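Local coordinates for hypothetical protein TM1631 (Thermotoga maritima, PDB 1VPQ) that is of unknown function but belongs to the DUF72 family and folds as a TIM-type barrel of eight parallel strands, at residues 51-56 with 77-82; 81-86 with 118-123; 14-19 with 246-251. One frame throughout, in Å; residues are numbered along the deposited sequence.

How the interactions relate
All three interactions join neighbouring parallel strands of one barrel, and all are largely buried. Interactions 1 and 2 share strand 80-84, which bonds to 52-55 on one side and to 120-126 on the other; interaction 3 joins the chain's first strand to its last. Main-chain bonds from Glu-54 to the end of the first strand link interactions 1 and 3. Interaction 3 has the most regular pairing, interaction 1 includes one weak strand bond, and interaction 2 is interrupted by a bulge at Lys-121. Charge gathers at both ends: interaction 1 starts with an ion pair at the surface, whereas Lys-84 of interaction 2 and Glu-54 of interaction 1 lie near sulfate at the other end.

Interaction 1. Residues 51-56 with 77-82; sequences RIVELN and PDFYFT
Glu-54 lies beside Thr-82 on the face of the sheet that they share with Ile-52 and Tyr-80. Its CB rests 3.2 Å from Thr-82 OG1. With CG anti to the backbone N (chi1 -180°), the chain continues across the threonine, and CG touches the same hydroxyl oxygen. From there it runs extended to a carboxylate that is fully engaged: OE1 accepts Ser-19 and the guanidinium of Arg-203, and OE2 meets the hydroxyl of Tyr-201, which also bonds Thr-82 OG1. A glutamate suits this buried place because each oxygen has a polar partner.

The two strands are the ends of a beta-alpha-beta unit, with helix 65-72 between them, within a TIM barrel; the Glu-54 and Thr-82 face looks into the barrel, while Val-53, Phe-79 and Phe-81 face the surrounding helices. Leu-55 N gives a 2.8 Å bond to Thr-82 O, and Thr-82 N in turn reaches Val-53 O at 3.1 Å. Nearer the start, Tyr-80 N bonds Arg-51 O at 3.1 Å, but Val-53 N to Tyr-80 O is weak.

On the helix side, Val-53 CG1 meets CZ of the Phe-79 ring at 3.9 Å, and the ring's CD1 comes obliquely within 3.6 Å of the Arg-51 carbonyl carbon. Leu-55 CD1 approaches Phe-81 CD2 at about a right angle between the two side chains. At the exposed beginning, Arg-51 bends its chain to bring NE weakly to Asp-78 O in the guanidinium plane; Asp-78 OD2, 3.4 Å from NE, lies well out of that plane and adds charge attraction alone.

Interaction 2. Residues 81-86 with 118-123; sequences FTVKTP and QRLKMT. With SO4 (sulfate ion), chain B.
Phe-81 uses both main-chain polar atoms on the start of strand 120-126 and the residue before it. Its N donates to Arg-119 O at 2.9 Å, and its O receives Lys-121 N in an almost straight bond (3.0 Å, N-H...O 177°). Further on, Val-83 N donates to Met-122 O, in the carbonyl plane. Val-83 and Thr-85 also pair through their backbones with Leu-124, while Lys-84 N turns to Leu-55 O on the other neighbouring strand. One residue lies between Phe-81 and Val-83, but two lie between their partners Leu-120 and Thr-123; the extra one is Lys-121, whose psi of -30° departs from the extended form and makes a beta bulge.

Lys-121 sends its ammonium away to a salt bridge with Glu-245 and a cation-pi contact with Tyr-80, a good use of a long chain beside a bulge. Thr-123 places OG1 where Tyr-148 bonds it, leaving its methyl to face this contact: with CG2 anti to the backbone N, it presses on Thr-85 CG2 at 3.5 Å, tighter than usual. Equally tight is Leu-120 CD1 against Val-83 CG2. On the same helix-facing side the Phe-81 ring brings CE1 to Arg-119 CB, 3.6 Å away. On the barrel side Met-122 CB packs on Thr-82 CG2.

Lys-84 points away from strand 120-126. Its extended chain carries NZ to sulfate O4 at 2.7 Å, and Gln-126 OE1 takes a second bond from that ammonium. Tyr-220, Arg-203 and Arg-157 hold the same anion, probably from the crystallisation liquor. TIM barrels carry their active sites, and often phosphate pockets, at the C-terminal ends of the strands; the sulfate here is consistent with such a pocket, though none is established for this protein.

Interaction 3. Residues 14-19 with 246-251; sequences VYVGTS and TYVFFN
Tyr-15 and Tyr-247 lie side by side on the inner face of the barrel, both pointing the same way. Their rings meet obliquely, centroids 5.8 Å apart and planes at 35°, with Tyr-15 CD1 3.7 Å from Tyr-247 CE1. Beneath them run five alternating main-chain bonds. Tyr-15 N donates to Thr-246 O at 2.8 Å, Val-248 N to Tyr-15 O, Gly-17 N to Val-248 O, Phe-250 N to Gly-17 O and Ser-19 N to Phe-250 O. In the last the donor sits above the carbonyl plane, 36° out of it.

Gly-17 has no side chain, and the Phe-249 ring comes obliquely up to the main chain there, CD1 lying 3.7 Å from Thr-18 O. The other face is largely apolar across the contact. Val-14 CG1 touches Val-248 CG2 at 4.0 Å, Val-14 CG2 meets Thr-246 CB, and Val-16 CG2 reaches the edge of the Phe-250 ring. Branched residues suit extended strands, and here they fill the layer below helices 226-240 and 257-270.

Further out, the aromatic side chains are held by neighbours: Glu-245 bonds the Tyr-247 hydroxyl, Ile-52 packs on Tyr-15, Tyr-247 and Phe-249, and Tyr-201 meets the Phe-249 ring. At the C-terminal ends Asn-251 ND2 bonds His-205 ND1. Thr-18 is tied to strand 52-55 through its backbone pairing with Glu-54, and its OG1 bonds the nearby Gly-20 O.

Since the five strand bonds are all main-chain, the polar part of the union of first and last strands is made by the backbone, with side chains adding apolar packing on both faces; the polar ends of Ser-19 and Asn-251 are anchored instead by Glu-54 of strand 52-55 and by His-205, just after strand 199-204.

Interaction 1. Residues 51-56 with 77-82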
loop_
_atom_site.group_PDB
_atom_site.type_symbol
_atom_site.label_atom_id
_atom_site.label_comp_id
_atom_site.label_asym_id
_atom_site.label_seq_id
_atom_site.Cartn_x
_atom_site.Cartn_y
_atom_site.Cartn_z
ATOM N N ARG A 51 -2.095 -12.137 6.760
ATOM C CA ARG A 51 -0.841 -12.745 6.308
ATOM C C ARG A 51 0.096 -11.734 5.631
ATOM O O ARG A 51 1.131 -12.100 5.089
ATOM C CB ARG A 51 -1.161 -13.876 5.332
ATOM C CG ARG A 51 -2.034 -14.987 5.935
ATOM C CD ARG A 51 -1.215 -16.213 6.295
ATOM N NE ARG A 51 -0.542 -16.750 5.111
ATOM C CZ ARG A 51 -1.124 -17.483 4.165
ATOM N NH1 ARG A 51 -2.420 -17.800 4.236
ATOM N NH2 ARG A 51 -0.394 -17.904 3.135
ATOM N N ILE A 52 -0.278 -10.459 5.666
ATOM C CA ILE A 52 0.490 -9.410 5.008
ATOM C C ILE A 52 0.196 -8.065 5.670
ATOM O O ILE A 52 -0.882 -7.865 6.240
ATOM C CB ILE A 52 0.196 -9.363 3.467
ATOM C CG1 ILE A 52 1.317 -8.639 2.717
ATOM C CG2 ILE A 52 -1.162 -8.711 3.168
ATOM C CD1 ILE A 52 1.245 -8.777 1.198
ATOM N N VAL A 53 1.168 -7.163 5.606
ATOM C CA VAL A 53 0.979 -5.795 6.067
ATOM C C VAL A 53 1.829 -4.888 5.186
ATOM O O VAL A 53 2.884 -5.293 4.713
ATOM C CB VAL A 53 1.329 -5.627 7.580
ATOM C CG1 VAL A 53 2.811 -5.873 7.852
ATOM C CG2 VAL A 53 0.912 -4.257 8.098
ATOM N N GLU A 54 1.338 -3.678 4.947
ATOM C CA GLU A 54 2.044 -2.669 4.167
ATOM C C GLU A 54 2.691 -1.668 5.120
ATOM O O GLU A 54 2.014 -1.089 5.961
ATOM C CB GLU A 54 1.049 -1.962 3.258
ATOM C CG GLU A 54 1.627 -0.884 2.370
ATOM C CD GLU A 54 0.540 -0.083 1.695
ATOM O OE1 GLU A 54 0.028 0.850 2.346
ATOM O OE2 GLU A 54 0.200 -0.398 0.528
ATOM N N LEU A 55 3.998 -1.453 4.968
ATOM C CA LEU A 55 4.765 -0.640 5.916
ATOM C C LEU A 55 5.412 0.611 5.312
ATOM O O LEU A 55 5.749 0.658 4.132
ATOM C CB LEU A 55 5.832 -1.506 6.588
ATOM C CG LEU A 55 5.262 -2.600 7.501
ATOM C CD1 LEU A 55 6.310 -3.630 7.846
ATOM C CD2 LEU A 55 4.670 -2.002 8.770
ATOM N N ASN A 56 5.561 1.628 6.156
ATOM C CA ASN A 56 6.267 2.846 5.805
ATOM C C ASN A 56 7.172 3.235 6.964
ATOM O O ASN A 56 6.715 3.786 7.968
ATOM C CB ASN A 56 5.281 3.975 5.489
ATOM C CG ASN A 56 5.972 5.292 5.144
ATOM O OD1 ASN A 56 7.081 5.317 4.606
ATOM N ND2 ASN A 56 5.303 6.396 5.448
ATOM N N PRO A 77 7.318 -18.062 8.896
ATOM C CA PRO A 77 7.725 -17.978 7.487
ATOM C C PRO A 77 6.674 -17.419 6.520
ATOM O O PRO A 77 7.029 -16.729 5.564
ATOM C CB PRO A 77 8.027 -19.436 7.121
ATOM C CG PRO A 77 8.326 -20.107 8.390
ATOM C CD PRO A 77 7.561 -19.406 9.455
ATOM N N ASP A 78 5.402 -17.724 6.760
ATOM C CA ASP A 78 4.318 -17.300 5.863
ATOM C C ASP A 78 3.691 -15.964 6.283
ATOM O O ASP A 78 2.474 -15.789 6.214
ATOM C CB ASP A 78 3.244 -18.401 5.731
ATOM C CG ASP A 78 2.442 -18.616 7.016
ATOM O OD1 ASP A 78 3.002 -18.435 8.121
ATOM O OD2 ASP A 78 1.247 -18.974 6.916
ATOM N N PHE A 79 4.520 -15.024 6.727
ATOM C CA PHE A 79 4.075 -13.651 6.919
ATOM C C PHE A 79 4.927 -12.744 6.051
ATOM O O PHE A 79 6.155 -12.799 6.100
ATOM C CB PHE A 79 4.149 -13.224 8.379
ATOM C CG PHE A 79 3.468 -11.915 8.649
ATOM C CD1 PHE A 79 2.081 -11.829 8.657
ATOM C CD2 PHE A 79 4.209 -10.765 8.879
ATOM C CE1 PHE A 79 1.445 -10.617 8.896
ATOM C CE2 PHE A 79 3.583 -9.551 9.124
ATOM C CZ PHE A 79 2.194 -9.479 9.135
ATOM N N TYR A 80 4.248 -11.914 5.264
ATOM C CA TYR A 80 4.870 -11.117 4.220
ATOM C C TYR A 80 4.570 -9.649 4.411
ATOM O O TYR A 80 3.716 -9.275 5.203
ATOM C CB TYR A 80 4.335 -11.543 2.856
ATOM C CG TYR A 80 4.500 -13.011 2.587
ATOM C CD1 TYR A 80 5.720 -13.530 2.166
ATOM C CD2 TYR A 80 3.438 -13.893 2.766
ATOM C CE1 TYR A 80 5.872 -14.883 1.918
ATOM C CE2 TYR A 80 3.584 -15.246 2.528
ATOM C CZ TYR A 80 4.798 -15.733 2.106
ATOM O OH TYR A 80 4.929 -17.074 1.871
ATOM N N PHE A 81 5.264 -8.808 3.665
ATOM C CA PHE A 81 4.930 -7.399 3.682
ATOM C C PHE A 81 5.261 -6.695 2.378
ATOM O O PHE A 81 5.945 -7.244 1.518
ATOM C CB PHE A 81 5.570 -6.700 4.898
ATOM C CG PHE A 81 7.067 -6.704 4.896
ATOM C CD1 PHE A 81 7.773 -7.849 5.237
ATOM C CD2 PHE A 81 7.773 -5.546 4.582
ATOM C CE1 PHE A 81 9.162 -7.843 5.240
ATOM C CE2 PHE A 81 9.167 -5.532 4.587
ATOM C CZ PHE A 81 9.857 -6.677 4.909
ATOM N N THR A 82 4.691 -5.501 2.232
ATOM C CA THR A 82 5.042 -4.557 1.177
ATOM C C THR A 82 5.562 -3.289 1.841
ATOM O O THR A 82 5.249 -3.014 3.005
ATOM C CB THR A 82 3.838 -4.194 0.307
ATOM O OG1 THR A 82 2.834 -3.570 1.116
ATOM C CG2 THR A 82 3.260 -5.434 -0.362
#

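Interaction 2. Residues 81-86 with 118-123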
loop_
_atom_site.group_PDB
_atom_site.type_symbol
_atom_site.label_atom_id
_atom_site.label_comp_id
_atom_site.label_asym_id
_atom_site.label_seq_id
_atom_site.Cartn_x
_atom_site.Cartn_y
_atom_site.Cartn_z
ATOM N N PHE A 81 5.264 -8.808 3.665
ATOM C CA PHE A 81 4.930 -7.399 3.682
ATOM C C PHE A 81 5.261 -6.695 2.378
ATOM O O PHE A 81 5.945 -7.244 1.518
ATOM C CB PHE A 81 5.570 -6.700 4.898
ATOM C CG PHE A 81 7.067 -6.704 4.896
ATOM C CD1 PHE A 81 7.773 -7.849 5.237
ATOM C CD2 PHE A 81 7.773 -5.546 4.582
ATOM C CE1 PHE A 81 9.162 -7.843 5.240
ATOM C CE2 PHE A 81 9.167 -5.532 4.587
ATOM C CZ PHE A 81 9.857 -6.677 4.909
ATOM N N THR A 82 4.691 -5.501 2.232
ATOM C CA THR A 82 5.042 -4.557 1.177
ATOM C C THR A 82 5.562 -3.289 1.841
ATOM O O THR A 82 5.249 -3.014 3.005
ATOM C CB THR A 82 3.838 -4.194 0.307
ATOM O OG1 THR A 82 2.834 -3.570 1.116
ATOM C CG2 THR A 82 3.260 -5.434 -0.362
ATOM N N VAL A 83 6.360 -2.519 1.109
ATOM C CA VAL A 83 7.063 -1.376 1.701
ATOM C C VAL A 83 6.976 -0.147 0.807
ATOM O O VAL A 83 7.115 -0.249 -0.407
ATOM C CB VAL A 83 8.568 -1.689 1.955
ATOM C CG1 VAL A 83 9.178 -0.689 2.934
ATOM C CG2 VAL A 83 8.733 -3.063 2.511
ATOM N N LYS A 84 6.767 1.014 1.425
ATOM C CA LYS A 84 6.833 2.283 0.707
ATOM C C LYS A 84 8.289 2.690 0.458
ATOM O O LYS A 84 9.140 2.553 1.346
ATOM C CB LYS A 84 6.108 3.392 1.480
ATOM C CG LYS A 84 4.609 3.412 1.279
ATOM C CD LYS A 84 4.014 4.721 1.770
ATOM C CE LYS A 84 2.563 4.882 1.340
ATOM N NZ LYS A 84 2.025 6.233 1.693
ATOM N N THR A 85 8.564 3.196 -0.747
ATOM C CA THR A 85 9.860 3.804 -1.071
ATOM C C THR A 85 10.080 5.000 -0.148
ATOM O O THR A 85 9.123 5.502 0.454
ATOM C CB THR A 85 9.934 4.338 -2.533
ATOM O OG1 THR A 85 8.987 5.400 -2.710
ATOM C CG2 THR A 85 9.685 3.232 -3.559
ATOM N N PRO A 86 11.337 5.483 -0.049
ATOM C CA PRO A 86 11.555 6.694 0.747
ATOM C C PRO A 86 10.730 7.867 0.214
ATOM O O PRO A 86 10.357 7.879 -0.966
ATOM C CB PRO A 86 13.059 6.960 0.595
ATOM C CG PRO A 86 13.646 5.657 0.173
ATOM C CD PRO A 86 12.589 4.981 -0.642
ATOM N N GLN A 118 12.689 -13.671 1.339
ATOM C CA GLN A 118 11.400 -13.872 0.681
ATOM C C GLN A 118 10.219 -13.377 1.512
ATOM O O GLN A 118 9.135 -13.960 1.485
ATOM C CB GLN A 118 11.231 -15.346 0.318
ATOM C CG GLN A 118 12.462 -15.936 -0.326
ATOM C CD GLN A 118 12.152 -17.145 -1.168
ATOM O OE1 GLN A 118 12.390 -17.141 -2.374
ATOM N NE2 GLN A 118 11.602 -18.186 -0.543
ATOM N N ARG A 119 10.439 -12.292 2.242
ATOM C CA ARG A 119 9.408 -11.690 3.079
ATOM C C ARG A 119 8.795 -10.492 2.364
ATOM O O ARG A 119 7.638 -10.151 2.602
ATOM C CB ARG A 119 9.993 -11.266 4.428
ATOM C CG ARG A 119 11.046 -12.235 4.963
ATOM C CD ARG A 119 10.986 -12.423 6.466
ATOM N NE ARG A 119 9.782 -13.148 6.888
ATOM C CZ ARG A 119 9.645 -13.801 8.041
ATOM N NH1 ARG A 119 10.631 -13.857 8.929
ATOM N NH2 ARG A 119 8.505 -14.409 8.307
ATOM N N LEU A 120 9.577 -9.864 1.486
ATOM C CA LEU A 120 9.138 -8.698 0.732
ATOM C C LEU A 120 8.497 -9.101 -0.586
ATOM O O LEU A 120 9.148 -9.694 -1.443
ATOM C CB LEU A 120 10.316 -7.763 0.461
ATOM C CG LEU A 120 9.980 -6.487 -0.324
ATOM C CD1 LEU A 120 8.800 -5.756 0.285
ATOM C CD2 LEU A 120 11.175 -5.555 -0.400
ATOM N N LYS A 121 7.220 -8.756 -0.739
ATOM C CA LYS A 121 6.439 -9.109 -1.928
ATOM C C LYS A 121 6.411 -7.997 -2.983
ATOM O O LYS A 121 6.293 -8.282 -4.180
ATOM C CB LYS A 121 4.997 -9.460 -1.526
ATOM C CG LYS A 121 4.843 -10.767 -0.749
ATOM C CD LYS A 121 4.991 -11.985 -1.633
ATOM C CE LYS A 121 4.182 -13.163 -1.115
ATOM N NZ LYS A 121 4.447 -14.399 -1.893
ATOM N N MET A 122 6.499 -6.744 -2.542
ATOM C CA MET A 122 6.325 -5.591 -3.432
ATOM C C MET A 122 6.791 -4.293 -2.772
ATOM O O MET A 122 6.658 -4.119 -1.559
ATOM C CB MET A 122 4.847 -5.463 -3.824
ATOM C CG MET A 122 4.504 -4.407 -4.880
ATOM S SD MET A 122 4.815 -4.894 -6.581
ATOM C CE MET A 122 3.880 -6.404 -6.793
ATOM N N THR A 123 7.346 -3.394 -3.587
ATOM C CA THR A 123 7.687 -2.039 -3.144
ATOM C C THR A 123 6.706 -1.045 -3.755
ATOM O O THR A 123 6.377 -1.132 -4.931
ATOM C CB THR A 123 9.145 -1.672 -3.493
ATOM O OG1 THR A 123 10.025 -2.528 -2.760
ATOM C CG2 THR A 123 9.465 -0.223 -3.121
HETATM S S SO4 B . -1.455 7.308 1.422
HETATM O O1 SO4 B . -1.598 7.173 -0.025
HETATM O O2 SO4 B . -0.778 8.557 1.750
HETATM O O3 SO4 B . -2.785 7.307 2.011
HETATM O O4 SO4 B . -0.646 6.205 1.931
#

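Interaction 3. Residues 14-19 with 246-251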
loop_
_atom_site.group_PDB
_atom_site.type_symbol
_atom_site.label_atom_id
_atom_site.label_comp_id
_atom_site.label_asym_id
_atom_site.label_seq_id
_atom_site.Cartn_x
_atom_site.Cartn_y
_atom_site.Cartn_z
ATOM N N VAL A 14 -4.874 -14.339 -2.897
ATOM C CA VAL A 14 -5.144 -12.944 -2.556
ATOM C C VAL A 14 -4.724 -12.705 -1.106
ATOM O O VAL A 14 -5.147 -13.433 -0.224
ATOM C CB VAL A 14 -6.627 -12.584 -2.737
ATOM C CG1 VAL A 14 -6.919 -11.204 -2.168
ATOM C CG2 VAL A 14 -7.017 -12.645 -4.203
ATOM N N TYR A 15 -3.881 -11.701 -0.876
ATOM C CA TYR A 15 -3.459 -11.316 0.485
ATOM C C TYR A 15 -4.091 -9.999 0.911
ATOM O O TYR A 15 -3.753 -8.941 0.377
ATOM C CB TYR A 15 -1.940 -11.138 0.576
ATOM C CG TYR A 15 -1.116 -12.342 0.208
ATOM C CD1 TYR A 15 -0.878 -12.659 -1.124
ATOM C CD2 TYR A 15 -0.544 -13.144 1.190
ATOM C CE1 TYR A 15 -0.100 -13.758 -1.476
ATOM C CE2 TYR A 15 0.227 -14.248 0.854
ATOM C CZ TYR A 15 0.451 -14.552 -0.483
ATOM O OH TYR A 15 1.223 -15.653 -0.825
ATOM N N VAL A 16 -4.986 -10.059 1.887
ATOM C CA VAL A 16 -5.549 -8.840 2.476
ATOM C C VAL A 16 -4.884 -8.512 3.826
ATOM O O VAL A 16 -4.630 -9.397 4.658
ATOM C CB VAL A 16 -7.098 -8.894 2.602
ATOM C CG1 VAL A 16 -7.548 -10.087 3.434
ATOM C CG2 VAL A 16 -7.662 -7.575 3.186
ATOM N N GLY A 17 -4.597 -7.226 4.011
ATOM C CA GLY A 17 -4.103 -6.699 5.270
ATOM C C GLY A 17 -4.408 -5.216 5.386
ATOM O O GLY A 17 -5.271 -4.697 4.677
ATOM N N THR A 18 -3.701 -4.546 6.292
ATOM C CA THR A 18 -3.850 -3.108 6.516
ATOM C C THR A 18 -2.531 -2.356 6.313
ATOM O O THR A 18 -1.457 -2.955 6.240
ATOM C CB THR A 18 -4.324 -2.824 7.943
ATOM O OG1 THR A 18 -3.459 -3.511 8.851
ATOM C CG2 THR A 18 -5.778 -3.283 8.148
ATOM N N SER A 19 -2.630 -1.032 6.220
ATOM C CA SER A 19 -1.449 -0.176 6.142
ATOM C C SER A 19 -0.988 0.119 7.556
ATOM O O SER A 19 -1.560 0.967 8.243
ATOM C CB SER A 19 -1.743 1.131 5.406
ATOM O OG SER A 19 -2.000 0.897 4.037
ATOM N N THR A 246 -2.423 -11.189 -5.629
ATOM C CA THR A 246 -3.082 -9.892 -5.460
ATOM C C THR A 246 -2.889 -9.443 -4.021
ATOM O O THR A 246 -3.065 -10.237 -3.096
ATOM C CB THR A 246 -4.601 -9.981 -5.763
ATOM O OG1 THR A 246 -4.808 -10.221 -7.159
ATOM C CG2 THR A 246 -5.325 -8.699 -5.378
ATOM N N TYR A 247 -2.531 -8.173 -3.839
ATOM C CA TYR A 247 -2.297 -7.602 -2.514
ATOM C C TYR A 247 -3.290 -6.486 -2.270
ATOM O O TYR A 247 -3.348 -5.522 -3.026
ATOM C CB TYR A 247 -0.861 -7.081 -2.384
ATOM C CG TYR A 247 0.142 -8.044 -2.957
ATOM C CD1 TYR A 247 0.352 -9.290 -2.372
ATOM C CD2 TYR A 247 0.859 -7.729 -4.107
ATOM C CE1 TYR A 247 1.251 -10.192 -2.916
ATOM C CE2 TYR A 247 1.758 -8.622 -4.652
ATOM C CZ TYR A 247 1.953 -9.852 -4.056
ATOM O OH TYR A 247 2.858 -10.746 -4.611
ATOM N N VAL A 248 -4.062 -6.616 -1.203
ATOM C CA VAL A 248 -5.151 -5.696 -0.921
ATOM C C VAL A 248 -4.919 -5.095 0.457
ATOM O O VAL A 248 -4.830 -5.818 1.446
ATOM C CB VAL A 248 -6.513 -6.426 -0.955
ATOM C CG1 VAL A 248 -7.659 -5.448 -0.772
ATOM C CG2 VAL A 248 -6.683 -7.223 -2.266
ATOM N N PHE A 249 -4.803 -3.777 0.525
ATOM C CA PHE A 249 -4.575 -3.101 1.808
ATOM C C PHE A 249 -5.622 -2.033 2.051
ATOM O O PHE A 249 -6.003 -1.325 1.119
ATOM C CB PHE A 249 -3.176 -2.477 1.852
ATOM C CG PHE A 249 -2.069 -3.475 1.674
ATOM C CD1 PHE A 249 -1.574 -4.185 2.761
ATOM C CD2 PHE A 249 -1.536 -3.726 0.416
ATOM C CE1 PHE A 249 -0.564 -5.121 2.599
ATOM C CE2 PHE A 249 -0.520 -4.668 0.250
ATOM C CZ PHE A 249 -0.039 -5.360 1.349
ATOM N N PHE A 250 -6.069 -1.932 3.309
ATOM C CA PHE A 250 -7.017 -0.904 3.767
ATOM C C PHE A 250 -6.284 0.157 4.558
ATOM O O PHE A 250 -5.549 -0.154 5.495
ATOM C CB PHE A 250 -8.103 -1.503 4.665
ATOM C CG PHE A 250 -9.203 -2.181 3.917
ATOM C CD1 PHE A 250 -9.017 -3.454 3.398
ATOM C CD2 PHE A 250 -10.419 -1.550 3.729
ATOM C CE1 PHE A 250 -10.026 -4.092 2.707
ATOM C CE2 PHE A 250 -11.435 -2.181 3.039
ATOM C CZ PHE A 250 -11.233 -3.463 2.526
ATOM N N ASN A 251 -6.530 1.413 4.200
ATOM C CA ASN A 251 -5.740 2.534 4.675
ATOM C C ASN A 251 -6.534 3.493 5.552
ATOM O O ASN A 251 -5.983 4.468 6.062
ATOM C CB ASN A 251 -5.174 3.291 3.461
ATOM C CG ASN A 251 -3.945 4.105 3.798
ATOM O OD1 ASN A 251 -3.150 3.731 4.664
ATOM N ND2 ASN A 251 -3.778 5.226 3.114
#